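Integron cassette protein (Vibrio cholerae, PDB 3FY6) is of unknown function but is encoded by a mobile integron gene cassette of a kind that yields novel protein folds. Local coordinates at residues A[33-38]-A[44-49]. Numbering follows the deposited sequence.
Sequences KDYMEI and TIKATY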
# COMPACT_ATOMS: atom_id res chain seq x y z
N LYS A 33 -18.57 -14.46 -14.02
CA LYS A 33 -19.23 -13.34 -14.67
C LYS A 33 -19.82 -12.36 -13.64
O LYS A 33 -19.67 -11.15 -13.77
CB LYS A 33 -20.30 -13.86 -15.62
CG LYS A 33 -21.42 -12.88 -15.95
CD LYS A 33 -20.99 -11.81 -16.93
CE LYS A 33 -22.15 -11.41 -17.84
NZ LYS A 33 -23.44 -11.35 -17.10
N ASP A 34 -20.47 -12.90 -12.62
CA ASP A 34 -21.21 -12.09 -11.66
C ASP A 34 -20.43 -11.67 -10.42
O ASP A 34 -20.84 -10.77 -9.71
CB ASP A 34 -22.48 -12.82 -11.23
CG ASP A 34 -23.46 -13.02 -12.36
OD1 ASP A 34 -23.46 -12.17 -13.29
OD2 ASP A 34 -24.22 -14.01 -12.33
N TYR A 35 -19.30 -12.31 -10.16
CA TYR A 35 -18.54 -11.99 -8.95
C TYR A 35 -17.13 -12.54 -9.04
O TYR A 35 -16.83 -13.40 -9.86
CB TYR A 35 -19.24 -12.59 -7.73
CG TYR A 35 -19.19 -14.11 -7.70
CD1 TYR A 35 -20.26 -14.87 -8.18
CD2 TYR A 35 -18.08 -14.79 -7.21
CE1 TYR A 35 -20.23 -16.26 -8.16
CE2 TYR A 35 -18.04 -16.18 -7.18
CZ TYR A 35 -19.11 -16.91 -7.65
OH TYR A 35 -19.07 -18.28 -7.63
N MSE A 36 -16.25 -12.03 -8.18
CA MSE A 36 -14.91 -12.58 -8.05
C MSE A 36 -14.67 -12.93 -6.59
O MSE A 36 -15.12 -12.21 -5.70
CB MSE A 36 -13.85 -11.58 -8.53
CG MSE A 36 -12.42 -11.98 -8.18
SE MSE A 36 -11.13 -10.54 -8.56
CE MSE A 36 -12.26 -9.05 -8.20
N GLU A 37 -13.96 -14.03 -6.34
CA GLU A 37 -13.55 -14.37 -4.99
C GLU A 37 -12.05 -14.55 -4.90
O GLU A 37 -11.41 -14.95 -5.87
CB GLU A 37 -14.27 -15.63 -4.50
CG GLU A 37 -15.77 -15.47 -4.39
CD GLU A 37 -16.44 -16.65 -3.71
OE1 GLU A 37 -15.82 -17.73 -3.61
OE2 GLU A 37 -17.60 -16.49 -3.27
N ILE A 38 -11.50 -14.22 -3.74
CA ILE A 38 -10.08 -14.40 -3.48
C ILE A 38 -9.95 -15.15 -2.18
O ILE A 38 -10.44 -14.70 -1.13
CB ILE A 38 -9.35 -13.05 -3.36
CG1 ILE A 38 -9.58 -12.20 -4.62
CG2 ILE A 38 -7.86 -13.26 -3.11
CD1 ILE A 38 -9.44 -10.71 -4.37
N THR A 44 -12.05 -16.25 2.65
CA THR A 44 -12.50 -15.84 1.33
C THR A 44 -13.16 -14.46 1.39
O THR A 44 -14.07 -14.22 2.18
CB THR A 44 -13.53 -16.84 0.74
OG1 THR A 44 -12.94 -18.14 0.66
CG2 THR A 44 -13.97 -16.39 -0.65
N ILE A 45 -12.69 -13.54 0.54
CA ILE A 45 -13.38 -12.28 0.34
C ILE A 45 -14.01 -12.27 -1.05
O ILE A 45 -13.59 -13.03 -1.93
CB ILE A 45 -12.45 -11.07 0.52
CG1 ILE A 45 -11.36 -11.06 -0.55
CG2 ILE A 45 -11.85 -11.07 1.93
CD1 ILE A 45 -10.38 -9.92 -0.41
N LYS A 46 -15.02 -11.42 -1.23
CA LYS A 46 -15.82 -11.47 -2.44
C LYS A 46 -16.18 -10.10 -2.96
O LYS A 46 -16.56 -9.22 -2.19
CB LYS A 46 -17.10 -12.27 -2.18
CG LYS A 46 -18.03 -12.32 -3.38
CD LYS A 46 -19.10 -13.39 -3.22
CE LYS A 46 -20.10 -13.32 -4.34
NZ LYS A 46 -21.08 -14.44 -4.29
N ALA A 47 -16.08 -9.93 -4.28
CA ALA A 47 -16.58 -8.74 -4.96
C ALA A 47 -17.72 -9.15 -5.88
O ALA A 47 -17.57 -10.05 -6.71
CB ALA A 47 -15.47 -8.07 -5.77
N THR A 48 -18.87 -8.49 -5.75
CA THR A 48 -20.03 -8.83 -6.57
C THR A 48 -20.30 -7.75 -7.61
O THR A 48 -20.34 -6.56 -7.29
CB THR A 48 -21.29 -9.03 -5.70
OG1 THR A 48 -21.46 -7.90 -4.84
CG2 THR A 48 -21.13 -10.26 -4.84
N TYR A 49 -20.49 -8.16 -8.85
CA TYR A 49 -20.78 -7.22 -9.93
C TYR A 49 -22.20 -6.69 -9.82
O TYR A 49 -23.13 -7.43 -9.52
CB TYR A 49 -20.60 -7.90 -11.28
CG TYR A 49 -20.85 -6.97 -12.45
CD1 TYR A 49 -19.82 -6.18 -12.96
CD2 TYR A 49 -22.10 -6.88 -13.03
CE1 TYR A 49 -20.04 -5.33 -14.02
CE2 TYR A 49 -22.33 -6.03 -14.09
CZ TYR A 49 -21.29 -5.25 -14.58
OH TYR A 49 -21.51 -4.40 -15.64
O HOH W 1 -20.26 -16.88 -3.48
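Lys-46 reaches over the ring of Tyr-35 on the more exposed face of a beta hairpin. Its ammonium NZ lies 4.0 Å from the ring centroid, 16° off the ring normal, a cation-pi contact. The Lys-46 chain is fully extended, with CG anti to the backbone N (chi1 178°), which carries CE to 3.6 Å from Tyr-35 CG. Glu-37, the non-hydrogen-bonded partner of Lys-46, lies alongside the same chain, with OE2 3.4 Å from Lys-46 CD. Glu-37 OE2 is 4.2 Å from Lys-46 NZ, too far for a salt bridge. One water joins the two charges instead: it donates to Glu-37 OE2 and accepts from Lys-46 NZ, at 2.7 Å each. This polar face is partly exposed and bridged by that water. At its margin Thr-44 CG2 touches Glu-37, nearest at OE1. The Thr-44 hydroxyl bonds to Ser-39.

The opposite face is buried and apolar. Ile-38 CB meets Ile-45 CG1 at 4.0 Å, and their CD1 methyls also touch. The bent end of selenomethionine Met-36 brings CE to 4.1 Å from Ala-47 CB.

Antiparallel backbone bonds hold the strands together. Met-36 pairs with Ala-47, and Ile-38 with Ile-45, each through two bonds. Tyr-49 N adds a bond to Asp-34 O (2.8 Å) at the open end.

The hairpin lies inside an antiparallel sheet. Strand 23-31 flanks residues 35-38, and strand 53-57 flanks residues 44-49. Helix 77-89 packs on the buried face, with Trp-85 against Met-36 and Phe-81 against Ile-38. Leu-62 of helix 62-67 touches both isoleucines.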